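PDB 2C1D: SOXX from Paracoccus pantotrophus, which binds a covalently attached heme c as part of the SoxXA cytochrome complex and probably transfers electrons in chemotrophic sulfur oxidation. Local coordinates for residues S18-P23 with N121-E126; G24-G29 with V128-V133. One frame throughout, in Å; residues are numbered along the deposited sequence.

Contact 1: S18-P23 with N121-E126; sequences SLTGAP and NAQQIE
Ala122, in the first turn of helix 122-133, turns its CB toward two residues of the loop 18-23: Thr20 CG2 lies 3.5 Å from Ala122 CB, and Leu19 CB packs beside the same methyl. Next along the helix, Gln123 runs at about a right angle to the Thr20 side chain. Its bent chain brings the amide back against the loop, where it packs on Thr20 CG2 and the Ala22 methyl. Ile125 gives its CB and CG2 to one branch of Leu19, with Leu19 CD1 3.7 Å from Ile125 CG2; Val79 of helix 72-81 touches Ile125 as well.

Glu126 supplies the polar core. It is likewise bent at chi2 (-61°), which turns its carboxylate to the loop, and OE2 accepts from Leu19 N at 2.9 Å. This bond is nearly straight at the hydrogen (172°) but meets the carboxylate from above, 56° out of its plane. OE2 also forms a salt bridge with Arg76, so the buried charge is probably balanced there. OE1 takes a hydrogen bond from a water that also donates to Ala22 O. An alanine in place of Glu126 would probably cost Leu19 N and Arg76 this acceptor and deprive the bridging water of one of its supports.

The loop is held in shape from within: Ser18 OG accepts from Thr20 N (3.3 Å, an ST turn) and from Gly21 N (2.9 Å, an ST motif), and Thr20 OG1 from Ala22 N at 3.0 Å, a second ST turn. This N-terminal loop packs on the start of the C-terminal helix of a cytochrome c fold.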
ATOM      1  N   SER B  18     -12.829 -10.423 -33.855  1.00 33.82           N
ATOM      2  CA  SER B  18     -13.298  -9.195 -33.213  1.00 33.36           C
ATOM      3  C   SER B  18     -14.232  -9.562 -32.092  1.00 32.77           C
ATOM      4  O   SER B  18     -15.065 -10.473 -32.222  1.00 33.46           O
ATOM      5  CB  SER B  18     -14.047  -8.310 -34.212  1.00 33.99           C
ATOM      6  OG  SER B  18     -14.525  -7.124 -33.600  1.00 31.11           O
ATOM      7  N   LEU B  19     -14.058  -8.878 -30.969  1.00 31.41           N
ATOM      8  CA  LEU B  19     -14.904  -9.063 -29.804  1.00 30.37           C
ATOM      9  C   LEU B  19     -16.306  -8.510 -30.025  1.00 29.49           C
ATOM     10  O   LEU B  19     -17.214  -8.885 -29.279  1.00 28.82           O
ATOM     11  CB  LEU B  19     -14.295  -8.388 -28.579  1.00 29.98           C
ATOM     12  CG  LEU B  19     -12.970  -8.916 -28.032  1.00 30.25           C
ATOM     13  CD1 LEU B  19     -12.555  -8.095 -26.839  1.00 30.30           C
ATOM     14  CD2 LEU B  19     -13.096 -10.377 -27.653  1.00 30.63           C
ATOM     15  N   THR B  20     -16.469  -7.618 -31.011  1.00 29.46           N
ATOM     16  CA  THR B  20     -17.760  -6.982 -31.297  1.00 29.15           C
ATOM     17  C   THR B  20     -18.307  -7.135 -32.720  1.00 29.41           C
ATOM     18  O   THR B  20     -19.514  -7.003 -32.915  1.00 29.25           O
ATOM     19  CB  THR B  20     -17.706  -5.472 -31.024  1.00 28.63           C
ATOM     20  OG1 THR B  20     -16.756  -4.856 -31.897  1.00 27.84           O
ATOM     21  CG2 THR B  20     -17.237  -5.164 -29.602  1.00 28.81           C
ATOM     22  N   GLY B  21     -17.439  -7.352 -33.701  1.00 29.53           N
ATOM     23  CA  GLY B  21     -17.813  -7.247 -35.104  1.00 29.53           C
ATOM     24  C   GLY B  21     -17.799  -5.840 -35.674  1.00 29.80           C
ATOM     25  O   GLY B  21     -18.145  -5.625 -36.832  1.00 28.80           O
ATOM     26  N   ALA B  22     -17.412  -4.858 -34.864  1.00 29.44           N
ATOM     27  CA  ALA B  22     -17.420  -3.477 -35.308  1.00 30.32           C
ATOM     28  C   ALA B  22     -15.981  -2.974 -35.290  1.00 30.67           C
ATOM     29  O   ALA B  22     -15.239  -3.284 -34.363  1.00 30.60           O
ATOM     30  CB  ALA B  22     -18.294  -2.631 -34.402  1.00 30.09           C
ATOM     31  N   PRO B  23     -15.595  -2.171 -36.277  1.00 31.93           N
ATOM     32  CA  PRO B  23     -14.229  -1.634 -36.327  1.00 32.03           C
ATOM     33  C   PRO B  23     -13.893  -0.857 -35.057  1.00 31.97           C
ATOM     34  O   PRO B  23     -14.755  -0.143 -34.576  1.00 31.56           O
ATOM     35  CB  PRO B  23     -14.270  -0.662 -37.520  1.00 32.43           C
ATOM     36  CG  PRO B  23     -15.473  -1.059 -38.329  1.00 33.81           C
ATOM     37  CD  PRO B  23     -16.431  -1.678 -37.387  1.00 32.60           C
ATOM     38  N   ASN B 121     -15.344  -2.636 -21.613  1.00 26.37           N
ATOM     39  CA  ASN B 121     -16.305  -3.401 -22.414  1.00 26.68           C
ATOM     40  C   ASN B 121     -15.659  -3.836 -23.752  1.00 26.62           C
ATOM     41  O   ASN B 121     -14.541  -3.455 -24.047  1.00 27.87           O
ATOM     42  CB  ASN B 121     -17.652  -2.659 -22.560  1.00 26.51           C
ATOM     43  CG  ASN B 121     -17.562  -1.367 -23.355  1.00 26.73           C
ATOM     44  OD1 ASN B 121     -18.167  -0.323 -22.996  1.00 26.65           O
ATOM     45  ND2 ASN B 121     -16.860  -1.421 -24.452  1.00 21.97           N
ATOM     46  N   ALA B 122     -16.356  -4.626 -24.551  1.00 26.80           N
ATOM     47  CA  ALA B 122     -15.745  -5.244 -25.761  1.00 26.26           C
ATOM     48  C   ALA B 122     -15.337  -4.248 -26.820  1.00 26.16           C
ATOM     49  O   ALA B 122     -14.282  -4.388 -27.423  1.00 26.04           O
ATOM     50  CB  ALA B 122     -16.653  -6.299 -26.344  1.00 25.74           C
ATOM     51  N   GLN B 123     -16.161  -3.227 -27.051  1.00 25.44           N
ATOM     52  CA  GLN B 123     -15.842  -2.206 -28.035  1.00 25.47           C
ATOM     53  C   GLN B 123     -14.676  -1.346 -27.558  1.00 25.59           C
ATOM     54  O   GLN B 123     -13.871  -0.904 -28.378  1.00 25.26           O
ATOM     55  CB  GLN B 123     -17.057  -1.303 -28.352  1.00 24.75           C
ATOM     56  CG  GLN B 123     -16.832  -0.338 -29.506  1.00 24.92           C
ATOM     57  CD  GLN B 123     -16.449  -1.045 -30.794  1.00 26.34           C
ATOM     58  OE1 GLN B 123     -15.491  -0.644 -31.497  1.00 28.49           O
ATOM     59  NE2 GLN B 123     -17.170  -2.106 -31.103  1.00 22.56           N
ATOM     60  N   GLN B 124     -14.590  -1.102 -26.251  1.00 24.99           N
ATOM     61  CA  GLN B 124     -13.449  -0.355 -25.694  1.00 25.19           C
ATOM     62  C   GLN B 124     -12.135  -1.087 -25.996  1.00 25.75           C
ATOM     63  O   GLN B 124     -11.155  -0.458 -26.409  1.00 24.85           O
ATOM     64  CB  GLN B 124     -13.618  -0.146 -24.185  1.00 25.56           C
ATOM     65  CG  GLN B 124     -14.623   0.999 -23.917  1.00 25.20           C
ATOM     66  CD  GLN B 124     -15.029   1.126 -22.480  1.00 25.32           C
ATOM     67  OE1 GLN B 124     -14.916   0.191 -21.727  1.00 24.28           O
ATOM     68  NE2 GLN B 124     -15.526   2.290 -22.108  1.00 25.76           N
ATOM     69  N   ILE B 125     -12.148  -2.409 -25.842  1.00 26.36           N
ATOM     70  CA  ILE B 125     -10.977  -3.222 -26.176  1.00 27.98           C
ATOM     71  C   ILE B 125     -10.632  -3.035 -27.654  1.00 28.35           C
ATOM     72  O   ILE B 125      -9.474  -2.832 -27.993  1.00 29.99           O
ATOM     73  CB  ILE B 125     -11.189  -4.747 -25.881  1.00 27.78           C
ATOM     74  CG1 ILE B 125     -11.569  -5.035 -24.431  1.00 30.02           C
ATOM     75  CG2 ILE B 125      -9.930  -5.570 -26.306  1.00 28.20           C
ATOM     76  CD1 ILE B 125     -10.519  -4.956 -23.455  1.00 31.71           C
ATOM     77  N   GLU B 126     -11.633  -3.108 -28.532  1.00 28.30           N
ATOM     78  CA  GLU B 126     -11.404  -2.982 -29.970  1.00 27.98           C
ATOM     79  C   GLU B 126     -10.842  -1.608 -30.321  1.00 28.75           C
ATOM     80  O   GLU B 126      -9.978  -1.486 -31.208  1.00 28.17           O
ATOM     81  CB  GLU B 126     -12.699  -3.246 -30.758  1.00 28.31           C
ATOM     82  CG  GLU B 126     -13.178  -4.696 -30.680  1.00 27.46           C
ATOM     83  CD  GLU B 126     -12.199  -5.706 -31.243  1.00 25.25           C
ATOM     84  OE1 GLU B 126     -11.540  -5.391 -32.252  1.00 27.67           O
ATOM     85  OE2 GLU B 126     -12.080  -6.814 -30.676  1.00 27.78           O
TER
HETATM   86  O   HOH W   1     -13.394  -5.119 -34.301  1.00 29.25           O

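Contact 2: G24-G29 with V128-V133; sequences GNPEEG and VVAFLV
A chi1 of 180° places Phe131 CG opposite its own N, so that CB and the near side of the ring, at CD1, meet Pro26 O while the rest of the ring leads away from segment 24-29. The ring continues to Val30 and Met33, farther along helix 26-33. In Val128 a chi1 of 166° sets CG2 beside the backbone N and 4.1 Å from Gly29 O.

The two backbones come very near each other at two points. The CA atoms of Gly29 and Val128 are 3.9 Å apart, and those of Pro26 and Phe131 4.2 Å. The lack of a side chain on Gly29 is consistent with the first approach: a CB there would be tight against both Val128 CA and Phe131 CB, and would clash with Pro26 O of its own helix. At the second, Pro26 lays CB over the backbone of Phe131, 3.9 Å from its N, while Pro26 O lies 3.7 Å from Phe131 CB and 3.9 Å from Phe131 CD1.

Ala130 faces the turn that leads into helix 26-33. Its methyl rests on the peptide of Gly24, with Ala130 CB 3.7 Å from Gly24 C, and Pro26 CD closes on it from the next part of the chain at 4.2 Å. Gly24 too is placed where a side chain would collide, since its CB would fall on the Ala130 methyl. No hydrogen bond links the two segments, but Asp127, just before segment 128-133, accepts from Asn25 N through OD1.

Val128 and Leu132 touch the heme, the former also packing on Ile32 and Met33. The close, glycine-mediated crossing of N- and C-terminal helices beside the heme is the hallmark of the cytochrome c fold.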
ATOM      1  N   GLY B  24     -12.674  -0.998 -34.537  1.00 32.37           N
ATOM      2  CA  GLY B  24     -12.110  -0.060 -33.566  1.00 31.97           C
ATOM      3  C   GLY B  24     -11.938   1.396 -34.021  1.00 32.31           C
ATOM      4  O   GLY B  24     -11.580   1.713 -35.161  1.00 32.52           O
ATOM      5  N   ASN B  25     -12.210   2.299 -33.096  1.00 32.13           N
ATOM      6  CA  ASN B  25     -12.067   3.715 -33.292  1.00 32.97           C
ATOM      7  C   ASN B  25     -10.823   4.140 -32.492  1.00 32.91           C
ATOM      8  O   ASN B  25     -10.867   4.214 -31.257  1.00 32.83           O
ATOM      9  CB  ASN B  25     -13.320   4.395 -32.761  1.00 33.18           C
ATOM     10  CG  ASN B  25     -13.291   5.913 -32.899  1.00 36.08           C
ATOM     11  OD1 ASN B  25     -14.333   6.534 -33.105  1.00 41.19           O
ATOM     12  ND2 ASN B  25     -12.113   6.516 -32.777  1.00 36.70           N
ATOM     13  N   PRO B  26      -9.713   4.407 -33.171  1.00 33.18           N
ATOM     14  CA  PRO B  26      -8.447   4.684 -32.470  1.00 33.09           C
ATOM     15  C   PRO B  26      -8.444   5.947 -31.607  1.00 33.11           C
ATOM     16  O   PRO B  26      -7.777   5.944 -30.569  1.00 32.94           O
ATOM     17  CB  PRO B  26      -7.427   4.811 -33.607  1.00 32.89           C
ATOM     18  CG  PRO B  26      -8.222   5.134 -34.797  1.00 33.78           C
ATOM     19  CD  PRO B  26      -9.557   4.455 -34.638  1.00 33.15           C
ATOM     20  N   GLU B  27      -9.151   6.994 -32.010  1.00 33.95           N
ATOM     21  CA  GLU B  27      -9.208   8.218 -31.199  1.00 34.95           C
ATOM     22  C   GLU B  27      -9.859   7.913 -29.853  1.00 34.13           C
ATOM     23  O   GLU B  27      -9.402   8.410 -28.834  1.00 32.67           O
ATOM     24  CB  GLU B  27     -10.001   9.331 -31.868  1.00 35.77           C
ATOM     25  CG  GLU B  27      -9.326   9.960 -33.079  1.00 41.01           C
ATOM     26  CD  GLU B  27     -10.259  10.882 -33.876  1.00 47.08           C
ATOM     27  OE1 GLU B  27      -9.734  11.670 -34.694  1.00 51.24           O
ATOM     28  OE2 GLU B  27     -11.512  10.826 -33.704  1.00 52.00           O
ATOM     29  N   GLU B  28     -10.925   7.097 -29.865  1.00 33.44           N
ATOM     30  CA  GLU B  28     -11.556   6.648 -28.620  1.00 33.13           C
ATOM     31  C   GLU B  28     -10.589   5.742 -27.874  1.00 31.61           C
ATOM     32  O   GLU B  28     -10.480   5.842 -26.673  1.00 31.18           O
ATOM     33  CB  GLU B  28     -12.917   5.952 -28.877  1.00 33.89           C
ATOM     34  CG  GLU B  28     -13.690   5.554 -27.602  1.00 37.52           C
ATOM     35  CD  GLU B  28     -14.249   6.735 -26.791  1.00 41.31           C
ATOM     36  OE1 GLU B  28     -14.162   7.899 -27.265  1.00 41.95           O
ATOM     37  OE2 GLU B  28     -14.774   6.494 -25.661  1.00 42.65           O
ATOM     38  N   GLY B  29      -9.875   4.873 -28.578  1.00 30.07           N
ATOM     39  CA  GLY B  29      -8.778   4.117 -27.992  1.00 29.44           C
ATOM     40  C   GLY B  29      -7.829   4.987 -27.145  1.00 28.77           C
ATOM     41  O   GLY B  29      -7.495   4.649 -26.013  1.00 27.79           O
ATOM     42  N   VAL B 128      -9.022   0.306 -28.272  1.00 29.27           N
ATOM     43  CA  VAL B 128      -7.654   0.374 -27.777  1.00 29.36           C
ATOM     44  C   VAL B 128      -6.747  -0.347 -28.793  1.00 29.85           C
ATOM     45  O   VAL B 128      -5.745   0.191 -29.208  1.00 30.58           O
ATOM     46  CB  VAL B 128      -7.532  -0.244 -26.389  1.00 29.23           C
ATOM     47  CG1 VAL B 128      -6.050  -0.483 -26.013  1.00 29.18           C
ATOM     48  CG2 VAL B 128      -8.220   0.675 -25.351  1.00 29.70           C
ATOM     49  N   VAL B 129      -7.149  -1.540 -29.215  1.00 30.14           N
ATOM     50  CA  VAL B 129      -6.409  -2.317 -30.213  1.00 30.48           C
ATOM     51  C   VAL B 129      -6.157  -1.519 -31.496  1.00 31.20           C
ATOM     52  O   VAL B 129      -5.044  -1.541 -32.022  1.00 31.21           O
ATOM     53  CB  VAL B 129      -7.119  -3.640 -30.542  1.00 29.71           C
ATOM     54  CG1 VAL B 129      -6.512  -4.314 -31.769  1.00 30.66           C
ATOM     55  CG2 VAL B 129      -7.055  -4.583 -29.376  1.00 30.56           C
ATOM     56  N   ALA B 130      -7.176  -0.814 -31.982  1.00 31.24           N
ATOM     57  CA  ALA B 130      -7.073  -0.065 -33.224  1.00 31.59           C
ATOM     58  C   ALA B 130      -6.029   1.038 -33.096  1.00 32.64           C
ATOM     59  O   ALA B 130      -5.328   1.363 -34.062  1.00 32.02           O
ATOM     60  CB  ALA B 130      -8.405   0.526 -33.608  1.00 31.91           C
ATOM     61  N   PHE B 131      -5.910   1.609 -31.901  1.00 32.64           N
ATOM     62  CA  PHE B 131      -4.865   2.589 -31.684  1.00 33.71           C
ATOM     63  C   PHE B 131      -3.498   1.910 -31.609  1.00 33.43           C
ATOM     64  O   PHE B 131      -2.553   2.407 -32.193  1.00 34.36           O
ATOM     65  CB  PHE B 131      -5.098   3.447 -30.448  1.00 33.35           C
ATOM     66  CG  PHE B 131      -4.016   4.437 -30.231  1.00 33.83           C
ATOM     67  CD1 PHE B 131      -3.921   5.552 -31.051  1.00 34.21           C
ATOM     68  CD2 PHE B 131      -3.043   4.224 -29.258  1.00 34.11           C
ATOM     69  CE1 PHE B 131      -2.892   6.456 -30.890  1.00 35.15           C
ATOM     70  CE2 PHE B 131      -2.019   5.131 -29.078  1.00 33.08           C
ATOM     71  CZ  PHE B 131      -1.943   6.251 -29.886  1.00 33.73           C
ATOM     72  N   LEU B 132      -3.408   0.781 -30.913  1.00 33.58           N
ATOM     73  CA  LEU B 132      -2.147   0.087 -30.749  1.00 34.26           C
ATOM     74  C   LEU B 132      -1.564  -0.337 -32.103  1.00 35.20           C
ATOM     75  O   LEU B 132      -0.353  -0.350 -32.286  1.00 34.59           O
ATOM     76  CB  LEU B 132      -2.307  -1.127 -29.845  1.00 33.81           C
ATOM     77  CG  LEU B 132      -2.594  -0.832 -28.364  1.00 32.91           C
ATOM     78  CD1 LEU B 132      -3.073  -2.074 -27.687  1.00 31.70           C
ATOM     79  CD2 LEU B 132      -1.384  -0.279 -27.639  1.00 33.40           C
ATOM     80  N   VAL B 133      -2.434  -0.680 -33.049  1.00 35.61           N
ATOM     81  CA  VAL B 133      -1.986  -1.070 -34.381  1.00 36.64           C
ATOM     82  C   VAL B 133      -1.269   0.093 -35.092  1.00 36.99           C
ATOM     83  O   VAL B 133      -0.378  -0.152 -35.886  1.00 37.52           O
ATOM     84  CB  VAL B 133      -3.180  -1.659 -35.225  1.00 36.68           C
ATOM     85  CG1 VAL B 133      -2.848  -1.743 -36.702  1.00 38.18           C
ATOM     86  CG2 VAL B 133      -3.559  -3.034 -34.700  1.00 36.06           C
TER

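Contacts 1 and 2 lie 10 Å apart between centres and share helix 122-133. Along the chain the order is 18-23, 24-29, 121-126, 128-133, so the segments alternate: the earlier piece meets the helix start and the later piece its following turns, although the pairing inside contact 2 runs the opposite way. The two contacts touch where Gly24 packs against Glu126, with Gly24 CA 4.3 Å from Glu126 CB. Helix 72-81 is a further common neighbour, through Arg76 and Val79 at contact 1 and Leu75 and Val79 at contact 2. Together they join the N-terminal part of the chain (18-29) to its C-terminal helix, contact 2 directly beside the heme and contact 1 farther out.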